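Local coordinates for protein alpha-fucosidase GH29 (Fusarium graminearum, PDB 4PSR) that hydrolyses alpha-L-fucosides as a family 29 glycoside hydrolase, probably releasing alpha-1,6-linked fucose from the core N-acetylglucosamine of glycoproteins, at residues L330-S334 with I405-R409; G400-R406 with V418-P424; P424-S430 with A470-P476. One frame throughout, in Å; residues are numbered along the deposited sequence. Where two conformers were deposited one is given.

Contact 1: residues L330-S334 with I405-R409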
# COMPACT_ATOMS: atom_id res chain seq x y z
N LEU A 330 -9.68 -4.93 3.70
CA LEU A 330 -10.09 -6.24 3.20
C LEU A 330 -10.05 -6.29 1.68
O LEU A 330 -9.62 -7.29 1.09
CB LEU A 330 -11.48 -6.58 3.72
CG LEU A 330 -11.57 -6.80 5.24
CD1 LEU A 330 -13.01 -6.68 5.72
CD2 LEU A 330 -10.96 -8.15 5.65
N ASP A 331 -10.52 -5.22 1.04
CA ASP A 331 -10.45 -5.13 -0.40
C ASP A 331 -9.02 -5.25 -0.92
O ASP A 331 -8.76 -6.04 -1.81
CB ASP A 331 -11.12 -3.83 -0.85
CG ASP A 331 -11.29 -3.77 -2.35
OD1 ASP A 331 -12.21 -4.43 -2.88
OD2 ASP A 331 -10.56 -3.00 -3.04
N ARG A 332 -8.10 -4.47 -0.37
CA ARG A 332 -6.72 -4.51 -0.86
C ARG A 332 -6.09 -5.88 -0.65
O ARG A 332 -5.42 -6.41 -1.54
CB ARG A 332 -5.81 -3.46 -0.20
CG ARG A 332 -6.29 -1.98 -0.23
CD ARG A 332 -6.79 -1.52 -1.58
NE ARG A 332 -8.24 -1.44 -1.72
CZ ARG A 332 -9.01 -0.43 -1.33
NH1 ARG A 332 -10.33 -0.51 -1.54
NH2 ARG A 332 -8.49 0.62 -0.68
N VAL A 333 -6.31 -6.47 0.52
CA VAL A 333 -5.71 -7.75 0.83
C VAL A 333 -6.26 -8.84 -0.09
O VAL A 333 -5.51 -9.71 -0.52
CB VAL A 333 -5.92 -8.09 2.31
CG1 VAL A 333 -5.59 -9.52 2.61
CG2 VAL A 333 -5.12 -7.13 3.21
N SER A 334 -7.55 -8.77 -0.40
CA SER A 334 -8.17 -9.76 -1.29
C SER A 334 -7.63 -9.68 -2.72
O SER A 334 -7.71 -10.65 -3.49
CB SER A 334 -9.70 -9.58 -1.31
OG SER A 334 -10.12 -8.47 -2.10
N ILE A 405 -18.82 -9.56 -0.53
CA ILE A 405 -17.84 -10.43 0.10
C ILE A 405 -16.45 -10.28 -0.50
O ILE A 405 -16.29 -9.95 -1.69
CB ILE A 405 -18.26 -11.93 0.08
CG1 ILE A 405 -18.56 -12.39 -1.35
CG2 ILE A 405 -19.47 -12.15 0.99
CD1 ILE A 405 -18.91 -13.87 -1.47
N ARG A 406 -15.45 -10.50 0.34
CA ARG A 406 -14.04 -10.51 -0.06
C ARG A 406 -13.43 -11.84 0.39
O ARG A 406 -13.70 -12.34 1.49
CB ARG A 406 -13.27 -9.34 0.54
CG ARG A 406 -13.76 -7.97 0.04
CD ARG A 406 -13.52 -7.81 -1.44
NE ARG A 406 -13.91 -6.49 -1.96
CZ ARG A 406 -15.12 -6.18 -2.38
NH1 ARG A 406 -16.12 -7.04 -2.34
NH2 ARG A 406 -15.35 -4.95 -2.84
N PHE A 407 -12.60 -12.42 -0.46
CA PHE A 407 -12.01 -13.73 -0.21
C PHE A 407 -10.54 -13.62 0.21
O PHE A 407 -9.80 -12.78 -0.32
CB PHE A 407 -12.05 -14.56 -1.49
CG PHE A 407 -13.44 -14.83 -2.02
CD1 PHE A 407 -14.33 -15.64 -1.31
CD2 PHE A 407 -13.82 -14.33 -3.24
CE1 PHE A 407 -15.59 -15.92 -1.83
CE2 PHE A 407 -15.09 -14.60 -3.76
CZ PHE A 407 -15.97 -15.40 -3.06
N THR A 408 -10.11 -14.51 1.09
CA THR A 408 -8.68 -14.74 1.34
C THR A 408 -8.55 -16.24 1.59
O THR A 408 -9.56 -16.92 1.84
CB THR A 408 -8.17 -13.97 2.57
OG1 THR A 408 -9.03 -14.24 3.68
CG2 THR A 408 -8.08 -12.46 2.33
N ARG A 409 -7.34 -16.79 1.51
CA ARG A 409 -7.18 -18.23 1.74
C ARG A 409 -5.90 -18.51 2.52
O ARG A 409 -5.02 -17.66 2.61
CB ARG A 409 -7.29 -19.03 0.44
CG ARG A 409 -6.44 -18.57 -0.71
CD ARG A 409 -5.13 -19.24 -0.68
NE ARG A 409 -4.20 -18.80 -1.72
CZ ARG A 409 -2.95 -19.24 -1.78
NH1 ARG A 409 -2.53 -20.10 -0.87
NH2 ARG A 409 -2.12 -18.81 -2.72
O HOH W 1 -8.71 -13.10 -2.84
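Asp331 and Arg406 carry the charged part of this contact. OD1 of Asp331 sits at the edge of the Arg406 guanidinium, near its plane, and takes NE at 2.8 Å on the lone pair turned away from OD2; a weak bond from NH2 reaches the same oxygen at 3.2 Å. The carboxylate is turned 60° against the guanidinium. Its other oxygen, OD2, is held, in the conformer given, by NE and NH1 of Arg332, and by Lys335, so three basic residues share one buried acid, which should favour its ionised form. Arg406 gets there by a bend at chi2 (-64°), and its NH2 also bonds to Asn387 O.

Water 1 lies within hydrogen-bonding distance of both Ser334 O and Phe407 O, 2.7 Å from the first, and joins the two backbones. Beside it Ser334 CA makes a CA-H...O contact with Phe407 O, and Ser334 CB rests 3.4 Å from that oxygen. Ser334 OG spends its proton on Asp331 O and lies obliquely to the guanidinium, 3.5 Å from Arg406 CD.

Apolar contact is slight: Val333 CG1 meets Thr408 CG2 at 3.9 Å.

This is a domain interface: the end of helix 322-334, which precedes the last strand of the TIM barrel, lies across a strand of the C-terminal beta domain.

Contact 2: residues G400-R406 with V418-P424; sequences GNSSDIR and VTVLGWP. With NAG (2-acetamido-2-deoxy-beta-D-glucopyranose), chain E.
Leu421 reaches across to the loop 400-404, and its side chain can be followed outward. CB lies 3.5 Å from Asn401 O. CG, set anti to the carbonyl carbon (chi1 -55°), comes over Asp404, near both its backbone O and its CB. CD1 then ends 3.8 Å from Asp404 CB and close to Gly400 CA, while CD2 points on to Leu330 of the barrel helix. The backbone N of Leu421 meanwhile donates to Asp404 O at 3.1 Å.

Beyond that bond the two strands pair antiparallel. Arg406 and Thr419 form a hydrogen-bonded pair, N to O in both directions, and water 2 bridges Arg406 O and Thr419 OG1. Ile405 and Val420 are the non-hydrogen-bonded pair beside it; Ile405 CG2 packs against Val420 CB at 3.8 Å and Val418 CG1 at 3.9 Å.

At the other end, residues 401-404 make a type I turn. Asn401 OD1 accepts from Ser403 N, an Asx turn, with the donor well above the amide carbonyl plane. Asp404 OD2 receives Asn401 N at 2.8 Å and also Asn387 ND2, which ties the turn to that loop. The same Asn401 carries the N-linked sugar, ND2 bonded to C1 of NAG at 1.4 Å. Ser402 CB touches both Gly422 O and Pro424 CA, 3.6 Å from each.

The hairpin of strands 405-409 and 415-420 lies within the antiparallel sheet of the C-terminal domain, with strand 383-384 next to 405-409 and strand 485-491 next to 415-420. Thr419, Leu421 and Arg406 face helix 322-334, whereas Ile405 reaches Val431 of strand 428-431.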
# COMPACT_ATOMS: atom_id res chain seq x y z
N GLY A 400 -18.69 -1.15 1.99
CA GLY A 400 -19.60 -2.19 1.56
C GLY A 400 -20.70 -2.48 2.57
O GLY A 400 -20.87 -1.78 3.57
N ASN A 401 -21.47 -3.51 2.26
CA ASN A 401 -22.54 -3.96 3.11
C ASN A 401 -22.72 -5.48 2.99
O ASN A 401 -21.85 -6.18 2.42
CB ASN A 401 -23.84 -3.18 2.81
CG ASN A 401 -24.36 -3.41 1.39
OD1 ASN A 401 -24.02 -4.36 0.72
ND2 ASN A 401 -25.28 -2.53 0.95
N SER A 402 -23.84 -5.99 3.49
CA SER A 402 -24.05 -7.43 3.48
C SER A 402 -24.13 -8.05 2.08
O SER A 402 -24.07 -9.26 1.94
CB SER A 402 -25.32 -7.78 4.27
OG SER A 402 -26.46 -7.33 3.57
N SER A 403 -24.23 -7.21 1.04
CA SER A 403 -24.22 -7.69 -0.34
C SER A 403 -22.82 -8.01 -0.89
O SER A 403 -22.68 -8.55 -1.98
CB SER A 403 -24.85 -6.63 -1.26
OG SER A 403 -26.24 -6.45 -0.98
N ASP A 404 -21.79 -7.68 -0.12
CA ASP A 404 -20.40 -7.73 -0.58
C ASP A 404 -19.60 -8.75 0.19
O ASP A 404 -19.71 -8.83 1.41
CB ASP A 404 -19.72 -6.37 -0.41
CG ASP A 404 -20.47 -5.26 -1.11
OD1 ASP A 404 -20.56 -5.35 -2.36
OD2 ASP A 404 -20.87 -4.30 -0.41
N ILE A 405 -18.82 -9.56 -0.53
CA ILE A 405 -17.84 -10.43 0.10
C ILE A 405 -16.45 -10.28 -0.50
O ILE A 405 -16.29 -9.95 -1.69
CB ILE A 405 -18.26 -11.93 0.08
CG1 ILE A 405 -18.56 -12.39 -1.35
CG2 ILE A 405 -19.47 -12.15 0.99
CD1 ILE A 405 -18.91 -13.87 -1.47
N ARG A 406 -15.45 -10.50 0.34
CA ARG A 406 -14.04 -10.51 -0.06
C ARG A 406 -13.43 -11.84 0.39
O ARG A 406 -13.70 -12.34 1.49
CB ARG A 406 -13.27 -9.34 0.54
CG ARG A 406 -13.76 -7.97 0.04
CD ARG A 406 -13.52 -7.81 -1.44
NE ARG A 406 -13.91 -6.49 -1.96
CZ ARG A 406 -15.12 -6.18 -2.38
NH1 ARG A 406 -16.12 -7.04 -2.34
NH2 ARG A 406 -15.35 -4.95 -2.84
N VAL A 418 -14.38 -16.28 3.73
CA VAL A 418 -15.38 -15.48 3.05
C VAL A 418 -15.83 -14.41 4.00
O VAL A 418 -16.55 -14.68 4.97
CB VAL A 418 -16.58 -16.33 2.65
CG1 VAL A 418 -17.64 -15.45 1.97
CG2 VAL A 418 -16.14 -17.48 1.76
N THR A 419 -15.38 -13.19 3.75
CA THR A 419 -15.64 -12.09 4.65
C THR A 419 -16.74 -11.22 4.08
O THR A 419 -16.61 -10.70 2.98
CB THR A 419 -14.35 -11.25 4.96
OG1 THR A 419 -13.37 -12.07 5.61
CG2 THR A 419 -14.67 -10.11 5.87
N VAL A 420 -17.84 -11.09 4.81
CA VAL A 420 -19.03 -10.36 4.37
C VAL A 420 -19.04 -9.01 5.06
O VAL A 420 -18.79 -8.91 6.26
CB VAL A 420 -20.35 -11.18 4.58
CG1 VAL A 420 -20.64 -11.43 6.06
CG2 VAL A 420 -21.55 -10.53 3.89
N LEU A 421 -19.31 -7.94 4.30
CA LEU A 421 -19.10 -6.58 4.76
C LEU A 421 -20.29 -5.93 5.48
O LEU A 421 -20.34 -4.71 5.63
CB LEU A 421 -18.61 -5.72 3.58
CG LEU A 421 -17.37 -6.24 2.83
CD1 LEU A 421 -16.85 -5.23 1.80
CD2 LEU A 421 -16.21 -6.63 3.77
N GLY A 422 -21.19 -6.78 5.98
CA GLY A 422 -22.32 -6.38 6.79
C GLY A 422 -23.05 -7.64 7.22
O GLY A 422 -22.83 -8.71 6.64
N TRP A 423 -23.89 -7.51 8.25
CA TRP A 423 -24.72 -8.63 8.68
C TRP A 423 -25.96 -8.75 7.81
O TRP A 423 -26.77 -7.82 7.76
CB TRP A 423 -25.14 -8.50 10.15
CG TRP A 423 -25.80 -9.78 10.58
CD1 TRP A 423 -27.15 -10.00 10.72
CD2 TRP A 423 -25.16 -11.02 10.88
NE1 TRP A 423 -27.37 -11.30 11.09
CE2 TRP A 423 -26.18 -11.95 11.20
CE3 TRP A 423 -23.83 -11.45 10.92
CZ2 TRP A 423 -25.89 -13.27 11.56
CZ3 TRP A 423 -23.55 -12.74 11.26
CH2 TRP A 423 -24.58 -13.65 11.59
N PRO A 424 -26.13 -9.89 7.12
CA PRO A 424 -27.30 -10.05 6.25
C PRO A 424 -28.62 -10.13 7.04
O PRO A 424 -28.78 -11.01 7.90
CB PRO A 424 -27.05 -11.39 5.56
CG PRO A 424 -25.69 -11.79 5.86
CD PRO A 424 -25.20 -11.02 7.03
C1 NAG E . -26.02 -2.70 -0.26
C2 NAG E . -27.50 -2.41 -0.06
C3 NAG E . -28.24 -2.63 -1.37
C4 NAG E . -27.60 -1.81 -2.48
C5 NAG E . -26.09 -2.07 -2.54
C6 NAG E . -25.38 -1.17 -3.52
C7 NAG E . -28.55 -2.74 2.13
C8 NAG E . -29.08 -3.74 3.11
N2 NAG E . -28.06 -3.24 1.00
O3 NAG E . -29.60 -2.24 -1.22
O4 NAG E . -28.16 -2.14 -3.74
O5 NAG E . -25.49 -1.84 -1.26
O6 NAG E . -25.54 0.20 -3.16
O7 NAG E . -28.59 -1.53 2.36
O HOH W 2 -11.67 -12.89 3.61

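Contact 3: residues P424-S430 with A470-P476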
# COMPACT_ATOMS: atom_id res chain seq x y z
N PRO A 424 -26.13 -9.89 7.12
CA PRO A 424 -27.30 -10.05 6.25
C PRO A 424 -28.62 -10.13 7.04
O PRO A 424 -28.78 -11.01 7.90
CB PRO A 424 -27.05 -11.39 5.56
CG PRO A 424 -25.69 -11.79 5.86
CD PRO A 424 -25.20 -11.02 7.03
N GLU A 425 -29.57 -9.26 6.75
CA GLU A 425 -30.80 -9.30 7.53
C GLU A 425 -31.62 -10.54 7.17
O GLU A 425 -32.41 -11.01 7.98
CB GLU A 425 -31.62 -8.02 7.41
CG GLU A 425 -32.13 -7.54 8.77
CD GLU A 425 -31.05 -6.86 9.60
OE1 GLU A 425 -30.61 -5.75 9.22
OE2 GLU A 425 -30.64 -7.44 10.63
N ASP A 426 -31.39 -11.09 5.97
CA ASP A 426 -32.03 -12.34 5.56
C ASP A 426 -31.29 -13.60 6.04
O ASP A 426 -31.64 -14.72 5.67
CB ASP A 426 -32.21 -12.37 4.03
CG ASP A 426 -30.89 -12.38 3.28
OD1 ASP A 426 -29.83 -12.29 3.92
OD2 ASP A 426 -30.91 -12.47 2.03
N ASN A 427 -30.25 -13.40 6.86
CA ASN A 427 -29.43 -14.47 7.40
C ASN A 427 -28.83 -15.39 6.36
O ASN A 427 -28.55 -16.55 6.63
CB ASN A 427 -30.22 -15.26 8.45
CG ASN A 427 -29.82 -14.86 9.83
OD1 ASN A 427 -30.21 -13.80 10.33
ND2 ASN A 427 -28.99 -15.68 10.45
N LEU A 428 -28.59 -14.84 5.17
CA LEU A 428 -28.08 -15.62 4.05
C LEU A 428 -26.84 -14.95 3.46
O LEU A 428 -26.85 -13.74 3.22
CB LEU A 428 -29.17 -15.73 2.96
CG LEU A 428 -28.90 -16.60 1.74
CD1 LEU A 428 -28.62 -18.03 2.16
CD2 LEU A 428 -30.10 -16.57 0.80
N VAL A 429 -25.78 -15.75 3.26
CA VAL A 429 -24.63 -15.35 2.45
C VAL A 429 -24.60 -16.28 1.23
O VAL A 429 -24.52 -17.50 1.38
CB VAL A 429 -23.32 -15.47 3.24
CG1 VAL A 429 -22.15 -15.08 2.35
CG2 VAL A 429 -23.32 -14.59 4.49
N SER A 430 -24.70 -15.71 0.03
CA SER A 430 -24.66 -16.48 -1.21
C SER A 430 -23.35 -16.23 -1.94
O SER A 430 -23.08 -15.10 -2.37
CB SER A 430 -25.84 -16.13 -2.12
OG SER A 430 -27.05 -16.51 -1.49
N ALA A 470 -25.28 -19.98 -6.67
CA ALA A 470 -24.40 -19.80 -5.51
C ALA A 470 -24.40 -20.92 -4.49
O ALA A 470 -25.37 -21.67 -4.35
CB ALA A 470 -24.79 -18.51 -4.78
N LEU A 471 -23.34 -20.97 -3.70
CA LEU A 471 -23.41 -21.65 -2.41
C LEU A 471 -24.17 -20.74 -1.45
O LEU A 471 -23.69 -19.66 -1.07
CB LEU A 471 -22.03 -21.98 -1.85
CG LEU A 471 -21.90 -22.46 -0.41
CD1 LEU A 471 -22.75 -23.71 -0.14
CD2 LEU A 471 -20.44 -22.75 -0.01
N ASP A 472 -25.36 -21.19 -1.04
CA ASP A 472 -26.25 -20.41 -0.20
C ASP A 472 -26.13 -20.87 1.25
O ASP A 472 -26.58 -21.96 1.60
CB ASP A 472 -27.69 -20.57 -0.71
CG ASP A 472 -27.86 -20.03 -2.11
OD1 ASP A 472 -27.46 -18.87 -2.36
OD2 ASP A 472 -28.40 -20.75 -2.98
N ILE A 473 -25.52 -20.02 2.08
CA ILE A 473 -25.18 -20.34 3.45
C ILE A 473 -26.13 -19.63 4.43
O ILE A 473 -26.26 -18.41 4.41
CB ILE A 473 -23.74 -19.89 3.76
CG1 ILE A 473 -22.75 -20.56 2.79
CG2 ILE A 473 -23.37 -20.20 5.20
CD1 ILE A 473 -21.29 -20.05 2.89
N THR A 474 -26.78 -20.41 5.29
CA THR A 474 -27.64 -19.85 6.34
C THR A 474 -26.85 -19.61 7.61
O THR A 474 -26.26 -20.52 8.17
CB THR A 474 -28.80 -20.81 6.63
OG1 THR A 474 -29.59 -20.93 5.45
CG2 THR A 474 -29.66 -20.28 7.77
N LEU A 475 -26.84 -18.37 8.07
CA LEU A 475 -25.99 -18.01 9.20
C LEU A 475 -26.58 -18.46 10.53
O LEU A 475 -27.80 -18.50 10.68
CB LEU A 475 -25.77 -16.50 9.23
CG LEU A 475 -24.99 -15.93 8.03
CD1 LEU A 475 -25.02 -14.41 8.08
CD2 LEU A 475 -23.55 -16.43 8.05
N PRO A 476 -25.70 -18.78 11.51
CA PRO A 476 -26.14 -18.99 12.89
C PRO A 476 -26.46 -17.66 13.54
O PRO A 476 -26.50 -16.61 12.87
CB PRO A 476 -24.93 -19.66 13.55
CG PRO A 476 -23.74 -19.09 12.79
CD PRO A 476 -24.24 -18.94 11.36
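The Asn427 amide meets the other segment at an edge: ND2 points to Leu475 O at 3.1 Å, with that oxygen nearly in the amide plane. Seen from the acceptor the bond is less well aimed, because ND2 stands 57° out of the Leu475 carbonyl plane and the angle at hydrogen is 136°. The Asp472 carboxylate is also met near its plane; Ser430 OG donates to OD1 at 2.5 Å from the anti side, a very short bond, while OD2 is taken by Ser467 OG. With OG set beside its own backbone N (chi1 -65°), Ser430 holds its hydroxyl toward that acid.

Between these two side-chain bonds the backbones pair antiparallel. Val429 and Ile473 exchange N-H and O in both directions, and Leu475 N adds a nearly straight bond to Asn427 O at 2.9 Å. Leu428 lies opposite Thr474, but its CD1 leans along the strand to lie 3.3 Å from Ile473 O, close also to Asp472 CB.

The apolar side is built round Leu475. Its CD1 presses on Pro424 CG at 3.5 Å, tighter than usual, the two side chains crossing at about a right angle; both methyls also meet Val429 CG2 at 4.0 Å. Leu487 of strand 485-491 touches Val429, Ile473 and Leu475.

A type I turn over 424-427, followed by an Asx turn from Asp426 OD1 to Leu428 N, leads into strand 428-431. This strand is an outer member of a three-stranded antiparallel sheet with 471-474 and 464-466, packed on the larger sheet in the two-layered beta sandwich of the C-terminal domain.

Overall arrangement
Going from contact 1 to contact 3 leads outward through the C-terminal domain, the centres lying about 14, 22 and 32 Å from that of the chain. Contacts 1 and 2 are buried and use strand 405-409: the first sets it against the barrel helix, the second pairs it with strand 415-420. Contact 3, only partly buried, belongs to the smaller sheet. Chemistry changes with place: buried ions and a bridging water at the domain interface, backbone pairing with a glycosylated turn in the middle, and a ladder flanked by polar side-chain bonds outside. Phe407 packs on Val418 between contacts 1 and 2; Ile405 on Val429, and Trp423 on Leu475, connect contacts 2 and 3.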